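Local structure of cytochrome c, putative (1SP3) at residues 261-264 against 268-271; 271-276 against 358-363; 109-112 against 118-121. The protein is an octaheme c-type cytochrome with unusual heme ligation that probably acts as a respiratory tetrathionate reductase. All blocks are in the same frame, centred on the assembly; numbering follows the deposited sequence.

Contact 1: residues 261-264 against 268-271; sequences ETVD and KHTY
The carbonyl oxygen of Thr262 is gripped twice from segment 268-271. The backbone N of Thr270 donates to it at 2.9 Å, and ND1 of His269 at 3.3 Å; the two donors arrive from opposite faces of the carbonyl plane, each standing well out of it. The same ND1 lies 2.9 Å from Glu261 O, but that bond is weak because the N-H is badly bent, at 118°. Glu261 O sits in the plane of the imidazole, at its edge, while CG1 of Val263 covers one face in a CH-pi contact, 3.9 Å from the ring centroid and offset toward the rim. Edge and face contacts together probably limit how the ring can turn. On the far side of the backbone the hydroxyls of Thr262 and Thr270 meet at 2.8 Å, their side chains crossing at about a right angle. Both OG1 atoms lie between backbone N and carbonyl carbon (chi1 52° and 46°), which turns them into the gap between the segments. Asp264 N closes the pairing with a nearly straight bond of 2.7 Å to Lys268 O, beside which the Asp264 and Lys268 side chains run together. The single antiparallel bridge of Val263 with His269 thus makes a short, irregular hairpin-like pairing. Second-shell bonds hold both arms: Glu261 OE2 accepts from Lys273 N, His269 O from Trp280 NE1, and Tyr271 OH reaches Thr254 and Asp257. The pairing lies at the surface in the connection between strands 246-251 and 271-272, with Asp264 and Lys268 resting on Trp280 of strand 276-281.

Contact 2: residues 271-276 against 358-363; sequences YQKKKG and SEFDWN
Phe360 lays one face of its ring under the outer half of the Lys273 side chain, CE standing over the ring centre and the chain crossing the phenyl group at about a right angle. Beyond it, NZ is 4.2 Å from the ring centroid and 27° off the normal, a cation-pi contact that shares the ammonium with a salt bridge to Asp258. Lys273 can reach this far because its chain is stretched out, with CG trans to the backbone N (chi1 179°) and the following torsions also extended. The carboxylate of Asp258 probably helps hold the ammonium over the ring. Lys274 meets the same ring differently: its CA lies in the ring plane, 3.8 Å from CE2, and its CG is 3.9 Å from CZ. One lysine therefore covers a face while the next borders the edge. The contact is a small surface junction between a beta turn and a helix-helix link. Both lysines belong to the turn joining strands 271-272 and 276-281, where Lys275 and Gly276 stand together opposite Gln272 in a classic beta bulge; the carbonyl oxygen of Gln272 accepts from both backbone nitrogens, 2.8 Å from that of Gly276. On the other side, Phe360 projects from the break between helices 356-359 and 362-372. The first helix ends at Phe360, where phi turns positive (68°), and Asp361 after it is the N-cap of the next helix, its OD1 bonded to Leu364 N. Lys274 NZ adds a second tie to this link, donating to the carbonyl oxygen of Trp357.

Contact 3: residues 109-112 against 118-121; sequences VKDP and PMAK
Met119 supplies most of the close packing against segment 109-112, and its backbone fixes where that packing happens. Its N donates to Val109 O at 2.9 Å in a nearly straight bond (165°). From there the side chain folds back, bent at both chi2 (-76°) and chi3 (-64°), bringing SD to 3.5 Å from Asp111 CA and 3.7 Å from Asp111 CB. CG of Met119 lies alongside Val109, 3.7 Å from its CG1, the two side chains pointing the same way, whereas Asp111 and Met119 cross at about a right angle. Pro118 CA also approaches Val109 O, and Lys110 and Pro118 form a single beta bridge with CA atoms 4.0 Å apart. A backbone hydrogen bond between Asp111 and Glu117 continues the pairing, which closes a short loop on the way from helix 99-102 to helix 124-129. The packing is looser at Pro112, where CD comes only to 4.0 Å from SD, and both Pro112 and Val109 are exposed. The carboxylate of Asp111 is instead engaged within its own loop, OD1 accepting from Ala113 N. Lys110 is buried and sets out away from segment 118-121; its NZ forms a salt bridge with Asp97 OD2 and donates to the carbonyl oxygens of Gly80 and Gly116, and this side chain comes within about 5 Å of a bound heme c.

Contacts 1 and 2 form one continuous region, sharing Tyr271 and lying about 15 Å apart between centres; Glu261 OE2 probably hydrogen-bonds Lys273 N at 2.9 Å, joining the hairpin-like pairing directly to the bulged turn. Contact 3 closes earlier in the chain and stands apart, its centre about 28 Å from that of contact 1 and 26 Å from that of contact 2, with no touching atoms. Contact 3 is the nearest of the three to a heme: the side chain of Lys110 is about 5 Å from a bound heme c, against about 11 Å for Lys274 and 13 Å for Lys268. That of Cys77, which is covalently bound to a heme c, is about 7 Å from the Lys110 side chain.

Contact 1: residues 261-264 against 268-271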
loop_
_atom_site.group_PDB
_atom_site.type_symbol
_atom_site.label_atom_id
_atom_site.label_comp_id
_atom_site.label_asym_id
_atom_site.label_seq_id
_atom_site.Cartn_x
_atom_site.Cartn_y
_atom_site.Cartn_z
ATOM N N GLU A 261 -8.610 24.345 11.638
ATOM C CA GLU A 261 -7.923 23.264 10.927
ATOM C C GLU A 261 -6.428 23.579 10.759
ATOM O O GLU A 261 -5.961 23.872 9.651
ATOM C CB GLU A 261 -8.584 23.027 9.599
ATOM C CG GLU A 261 -10.069 22.719 9.730
ATOM C CD GLU A 261 -10.571 22.092 8.448
ATOM O OE1 GLU A 261 -9.924 22.410 7.396
ATOM O OE2 GLU A 261 -11.540 21.267 8.484
ATOM N N THR A 262 -5.723 23.471 11.883
ATOM C CA THR A 262 -4.321 23.788 12.110
ATOM C C THR A 262 -3.310 23.092 11.165
ATOM O O THR A 262 -3.629 22.094 10.536
ATOM C CB THR A 262 -3.998 23.480 13.616
ATOM O OG1 THR A 262 -4.410 22.131 13.961
ATOM C CG2 THR A 262 -4.933 24.312 14.514
ATOM N N VAL A 263 -2.101 23.652 11.062
ATOM C CA VAL A 263 -1.094 23.157 10.120
ATOM C C VAL A 263 0.271 22.900 10.796
ATOM O O VAL A 263 0.556 23.444 11.867
ATOM C CB VAL A 263 -0.953 24.072 8.850
ATOM C CG1 VAL A 263 -2.117 23.831 7.786
ATOM C CG2 VAL A 263 -0.835 25.533 9.269
ATOM N N ASP A 264 0.991 21.953 10.195
ATOM C CA ASP A 264 2.368 21.477 10.429
ATOM C C ASP A 264 3.425 22.549 10.169
ATOM O O ASP A 264 3.168 23.450 9.377
ATOM C CB ASP A 264 2.658 20.461 9.220
ATOM C CG ASP A 264 3.282 19.155 9.663
ATOM O OD1 ASP A 264 4.496 19.105 9.957
ATOM O OD2 ASP A 264 2.647 18.083 9.714
ATOM N N LYS A 268 1.166 20.771 6.175
ATOM C CA LYS A 268 0.155 19.685 6.299
ATOM C C LYS A 268 -0.804 19.916 7.460
ATOM O O LYS A 268 -0.414 20.276 8.554
ATOM C CB LYS A 268 0.769 18.294 6.552
ATOM C CG LYS A 268 1.884 17.867 5.613
ATOM C CD LYS A 268 1.208 17.610 4.164
ATOM C CE LYS A 268 2.020 16.762 3.268
ATOM N NZ LYS A 268 1.206 16.533 2.081
ATOM N N HIS A 269 -2.053 19.526 7.239
ATOM C CA HIS A 269 -3.078 19.666 8.243
ATOM C C HIS A 269 -2.825 18.760 9.408
ATOM O O HIS A 269 -2.436 17.641 9.210
ATOM C CB HIS A 269 -4.447 19.507 7.555
ATOM C CG HIS A 269 -4.903 20.788 6.913
ATOM N ND1 HIS A 269 -5.177 21.931 7.653
ATOM C CD2 HIS A 269 -5.056 21.135 5.611
ATOM C CE1 HIS A 269 -5.507 22.917 6.829
ATOM N NE2 HIS A 269 -5.436 22.462 5.588
ATOM N N THR A 270 -2.876 19.289 10.617
ATOM C CA THR A 270 -2.866 18.415 11.776
ATOM C C THR A 270 -4.295 18.130 12.265
ATOM O O THR A 270 -4.475 17.280 13.105
ATOM C CB THR A 270 -2.053 18.999 12.930
ATOM O OG1 THR A 270 -2.438 20.365 13.071
ATOM C CG2 THR A 270 -0.567 19.054 12.561
ATOM N N TYR A 271 -5.246 18.963 11.860
ATOM C CA TYR A 271 -6.659 18.762 12.167
ATOM C C TYR A 271 -7.515 19.044 10.917
ATOM O O TYR A 271 -7.279 20.027 10.241
ATOM C CB TYR A 271 -7.190 19.643 13.322
ATOM C CG TYR A 271 -8.654 19.275 13.561
ATOM C CD1 TYR A 271 -8.975 18.079 14.155
ATOM C CD2 TYR A 271 -9.705 20.063 13.081
ATOM C CE1 TYR A 271 -10.270 17.695 14.334
ATOM C CE2 TYR A 271 -11.032 19.682 13.303
ATOM C CZ TYR A 271 -11.287 18.483 13.939
ATOM O OH TYR A 271 -12.574 18.008 14.143
#

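Contact 2: residues 271-276 against 358-363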
loop_
_atom_site.group_PDB
_atom_site.type_symbol
_atom_site.label_atom_id
_atom_site.label_comp_id
_atom_site.label_asym_id
_atom_site.label_seq_id
_atom_site.Cartn_x
_atom_site.Cartn_y
_atom_site.Cartn_z
ATOM N N TYR A 271 -5.246 18.963 11.860
ATOM C CA TYR A 271 -6.659 18.762 12.167
ATOM C C TYR A 271 -7.515 19.044 10.917
ATOM O O TYR A 271 -7.279 20.027 10.241
ATOM C CB TYR A 271 -7.190 19.643 13.322
ATOM C CG TYR A 271 -8.654 19.275 13.561
ATOM C CD1 TYR A 271 -8.975 18.079 14.155
ATOM C CD2 TYR A 271 -9.705 20.063 13.081
ATOM C CE1 TYR A 271 -10.270 17.695 14.334
ATOM C CE2 TYR A 271 -11.032 19.682 13.303
ATOM C CZ TYR A 271 -11.287 18.483 13.939
ATOM O OH TYR A 271 -12.574 18.008 14.143
ATOM N N GLN A 272 -8.474 18.174 10.614
ATOM C CA GLN A 272 -9.501 18.531 9.653
ATOM C C GLN A 272 -10.798 18.000 10.157
ATOM O O GLN A 272 -10.856 16.862 10.685
ATOM C CB GLN A 272 -9.221 17.902 8.287
ATOM C CG GLN A 272 -8.062 18.573 7.577
ATOM C CD GLN A 272 -7.871 17.982 6.189
ATOM O OE1 GLN A 272 -8.226 18.625 5.225
ATOM N NE2 GLN A 272 -7.336 16.743 6.097
ATOM N N LYS A 273 -11.850 18.809 9.977
ATOM C CA LYS A 273 -13.154 18.487 10.510
ATOM C C LYS A 273 -13.579 17.157 9.935
ATOM O O LYS A 273 -14.109 16.310 10.649
ATOM C CB LYS A 273 -14.182 19.546 10.127
ATOM C CG LYS A 273 -15.607 19.266 10.641
ATOM C CD LYS A 273 -16.542 20.376 10.195
ATOM C CE LYS A 273 -17.937 19.811 10.065
ATOM N NZ LYS A 273 -18.922 20.907 10.248
ATOM N N LYS A 274 -13.336 16.980 8.646
ATOM C CA LYS A 274 -13.809 15.768 7.936
ATOM C C LYS A 274 -13.065 14.480 8.329
ATOM O O LYS A 274 -13.568 13.387 8.106
ATOM C CB LYS A 274 -13.601 15.941 6.420
ATOM C CG LYS A 274 -14.597 16.768 5.625
ATOM C CD LYS A 274 -14.194 16.556 4.109
ATOM C CE LYS A 274 -14.747 17.607 3.142
ATOM N NZ LYS A 274 -16.240 17.605 3.115
ATOM N N LYS A 275 -11.862 14.598 8.871
ATOM C CA LYS A 275 -11.063 13.405 9.126
ATOM C C LYS A 275 -10.473 13.197 10.523
ATOM O O LYS A 275 -10.140 12.117 10.827
ATOM C CB LYS A 275 -9.903 13.363 8.109
ATOM C CG LYS A 275 -10.383 13.157 6.622
ATOM C CD LYS A 275 -9.225 13.350 5.603
ATOM C CE LYS A 275 -9.758 13.602 4.139
ATOM N NZ LYS A 275 -8.692 13.578 3.055
ATOM N N GLY A 276 -10.258 14.222 11.326
ATOM C CA GLY A 276 -9.731 14.035 12.692
ATOM C C GLY A 276 -8.321 14.613 12.794
ATOM O O GLY A 276 -8.018 15.526 12.089
ATOM N N SER A 358 -20.194 14.422 4.163
ATOM C CA SER A 358 -21.237 15.457 4.032
ATOM C C SER A 358 -22.144 15.668 5.238
ATOM O O SER A 358 -22.464 16.801 5.573
ATOM C CB SER A 358 -22.047 15.388 2.735
ATOM O OG SER A 358 -22.394 14.073 2.473
ATOM N N GLU A 359 -22.565 14.602 5.884
ATOM C CA GLU A 359 -23.506 14.758 6.978
ATOM C C GLU A 359 -22.861 14.834 8.404
ATOM O O GLU A 359 -23.443 15.451 9.268
ATOM C CB GLU A 359 -24.617 13.718 6.877
ATOM C CG GLU A 359 -25.536 13.865 5.657
ATOM C CD GLU A 359 -26.311 15.197 5.616
ATOM O OE1 GLU A 359 -26.793 15.706 6.673
ATOM O OE2 GLU A 359 -26.430 15.750 4.496
ATOM N N PHE A 360 -21.672 14.252 8.633
ATOM C CA PHE A 360 -20.939 14.427 9.906
ATOM C C PHE A 360 -21.671 13.753 11.030
ATOM O O PHE A 360 -21.582 14.154 12.201
ATOM C CB PHE A 360 -20.650 15.887 10.286
ATOM C CG PHE A 360 -19.673 16.553 9.358
ATOM C CD1 PHE A 360 -20.089 17.572 8.512
ATOM C CD2 PHE A 360 -18.346 16.104 9.277
ATOM C CE1 PHE A 360 -19.172 18.171 7.576
ATOM C CE2 PHE A 360 -17.457 16.660 8.386
ATOM C CZ PHE A 360 -17.871 17.718 7.530
ATOM N N ASP A 361 -22.316 12.671 10.647
ATOM C CA ASP A 361 -23.106 11.841 11.519
ATOM C C ASP A 361 -22.580 10.415 11.421
ATOM O O ASP A 361 -22.904 9.678 10.497
ATOM C CB ASP A 361 -24.554 11.933 11.025
ATOM C CG ASP A 361 -25.496 11.020 11.723
ATOM O OD1 ASP A 361 -25.106 10.058 12.434
ATOM O OD2 ASP A 361 -26.734 11.194 11.570
ATOM N N TRP A 362 -21.829 10.022 12.432
ATOM C CA TRP A 362 -21.240 8.708 12.457
ATOM C C TRP A 362 -22.235 7.559 12.481
ATOM O O TRP A 362 -21.913 6.473 11.970
ATOM C CB TRP A 362 -20.272 8.568 13.646
ATOM C CG TRP A 362 -18.923 9.151 13.415
ATOM C CD1 TRP A 362 -18.341 10.164 14.106
ATOM C CD2 TRP A 362 -17.984 8.768 12.415
ATOM N NE1 TRP A 362 -17.098 10.456 13.597
ATOM C CE2 TRP A 362 -16.837 9.597 12.572
ATOM C CE3 TRP A 362 -17.979 7.799 11.398
ATOM C CZ2 TRP A 362 -15.688 9.457 11.786
ATOM C CZ3 TRP A 362 -16.829 7.688 10.577
ATOM C CH2 TRP A 362 -15.711 8.510 10.789
ATOM N N ASN A 363 -23.413 7.745 13.096
ATOM C CA ASN A 363 -24.385 6.634 13.169
ATOM C C ASN A 363 -24.885 6.318 11.779
ATOM O O ASN A 363 -24.995 5.210 11.427
ATOM C CB ASN A 363 -25.651 6.878 14.097
ATOM C CG ASN A 363 -25.326 6.905 15.604
ATOM O OD1 ASN A 363 -25.370 7.985 16.258
ATOM N ND2 ASN A 363 -25.077 5.729 16.190
#

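Contact 3: residues 109-112 against 118-121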
loop_
_atom_site.group_PDB
_atom_site.type_symbol
_atom_site.label_atom_id
_atom_site.label_comp_id
_atom_site.label_asym_id
_atom_site.label_seq_id
_atom_site.Cartn_x
_atom_site.Cartn_y
_atom_site.Cartn_z
ATOM N N VAL A 109 -5.171 11.183 -16.768
ATOM C CA VAL A 109 -5.476 11.342 -15.356
ATOM C C VAL A 109 -6.922 10.865 -15.133
ATOM O O VAL A 109 -7.834 11.266 -15.878
ATOM C CB VAL A 109 -5.400 12.832 -14.910
ATOM C CG1 VAL A 109 -5.969 13.009 -13.451
ATOM C CG2 VAL A 109 -3.962 13.358 -14.958
ATOM N N LYS A 110 -7.120 10.057 -14.106
ATOM C CA LYS A 110 -8.445 9.492 -13.681
ATOM C C LYS A 110 -8.990 10.453 -12.635
ATOM O O LYS A 110 -8.301 10.876 -11.716
ATOM C CB LYS A 110 -8.273 8.082 -13.072
ATOM C CG LYS A 110 -7.906 7.002 -14.114
ATOM C CD LYS A 110 -7.476 5.666 -13.495
ATOM C CE LYS A 110 -8.628 4.740 -13.177
ATOM N NZ LYS A 110 -9.014 3.873 -14.259
ATOM N N ASP A 111 -10.218 10.859 -12.859
ATOM C CA ASP A 111 -10.926 11.761 -12.007
ATOM C C ASP A 111 -11.029 11.172 -10.573
ATOM O O ASP A 111 -11.647 10.130 -10.395
ATOM C CB ASP A 111 -12.286 11.889 -12.642
ATOM C CG ASP A 111 -13.243 12.755 -11.848
ATOM O OD1 ASP A 111 -13.052 12.956 -10.630
ATOM O OD2 ASP A 111 -14.251 13.229 -12.399
ATOM N N PRO A 112 -10.461 11.867 -9.575
ATOM C CA PRO A 112 -10.307 11.359 -8.186
ATOM C C PRO A 112 -11.618 10.994 -7.574
ATOM O O PRO A 112 -11.594 10.218 -6.598
ATOM C CB PRO A 112 -9.838 12.564 -7.376
ATOM C CG PRO A 112 -9.447 13.634 -8.399
ATOM C CD PRO A 112 -10.016 13.261 -9.751
ATOM N N PRO A 118 -11.812 8.658 -16.702
ATOM C CA PRO A 118 -10.790 9.669 -16.933
ATOM C C PRO A 118 -11.400 11.031 -16.662
ATOM O O PRO A 118 -12.604 11.172 -16.852
ATOM C CB PRO A 118 -10.554 9.583 -18.449
ATOM C CG PRO A 118 -11.148 8.320 -18.869
ATOM C CD PRO A 118 -12.320 8.122 -17.973
ATOM N N MET A 119 -10.594 12.008 -16.279
ATOM C CA MET A 119 -11.003 13.418 -16.280
ATOM C C MET A 119 -11.582 13.882 -17.588
ATOM O O MET A 119 -11.209 13.435 -18.672
ATOM C CB MET A 119 -9.805 14.328 -15.963
ATOM C CG MET A 119 -9.298 14.140 -14.552
ATOM S SD MET A 119 -10.410 14.948 -13.326
ATOM C CE MET A 119 -10.163 16.815 -13.917
ATOM N N ALA A 120 -12.451 14.868 -17.444
ATOM C CA ALA A 120 -13.110 15.538 -18.554
ATOM C C ALA A 120 -12.088 16.408 -19.290
ATOM O O ALA A 120 -11.173 16.966 -18.640
ATOM C CB ALA A 120 -14.263 16.406 -18.000
ATOM N N LYS A 121 -12.216 16.511 -20.621
ATOM C CA LYS A 121 -11.350 17.383 -21.433
ATOM C C LYS A 121 -9.968 16.798 -21.718
ATOM O O LYS A 121 -9.025 17.531 -22.027
ATOM C CB LYS A 121 -11.193 18.804 -20.802
ATOM C CG LYS A 121 -12.481 19.767 -20.905
ATOM C CD LYS A 121 -12.869 20.391 -19.517
ATOM C CE LYS A 121 -12.348 21.859 -19.359
ATOM N NZ LYS A 121 -11.200 21.969 -18.354
#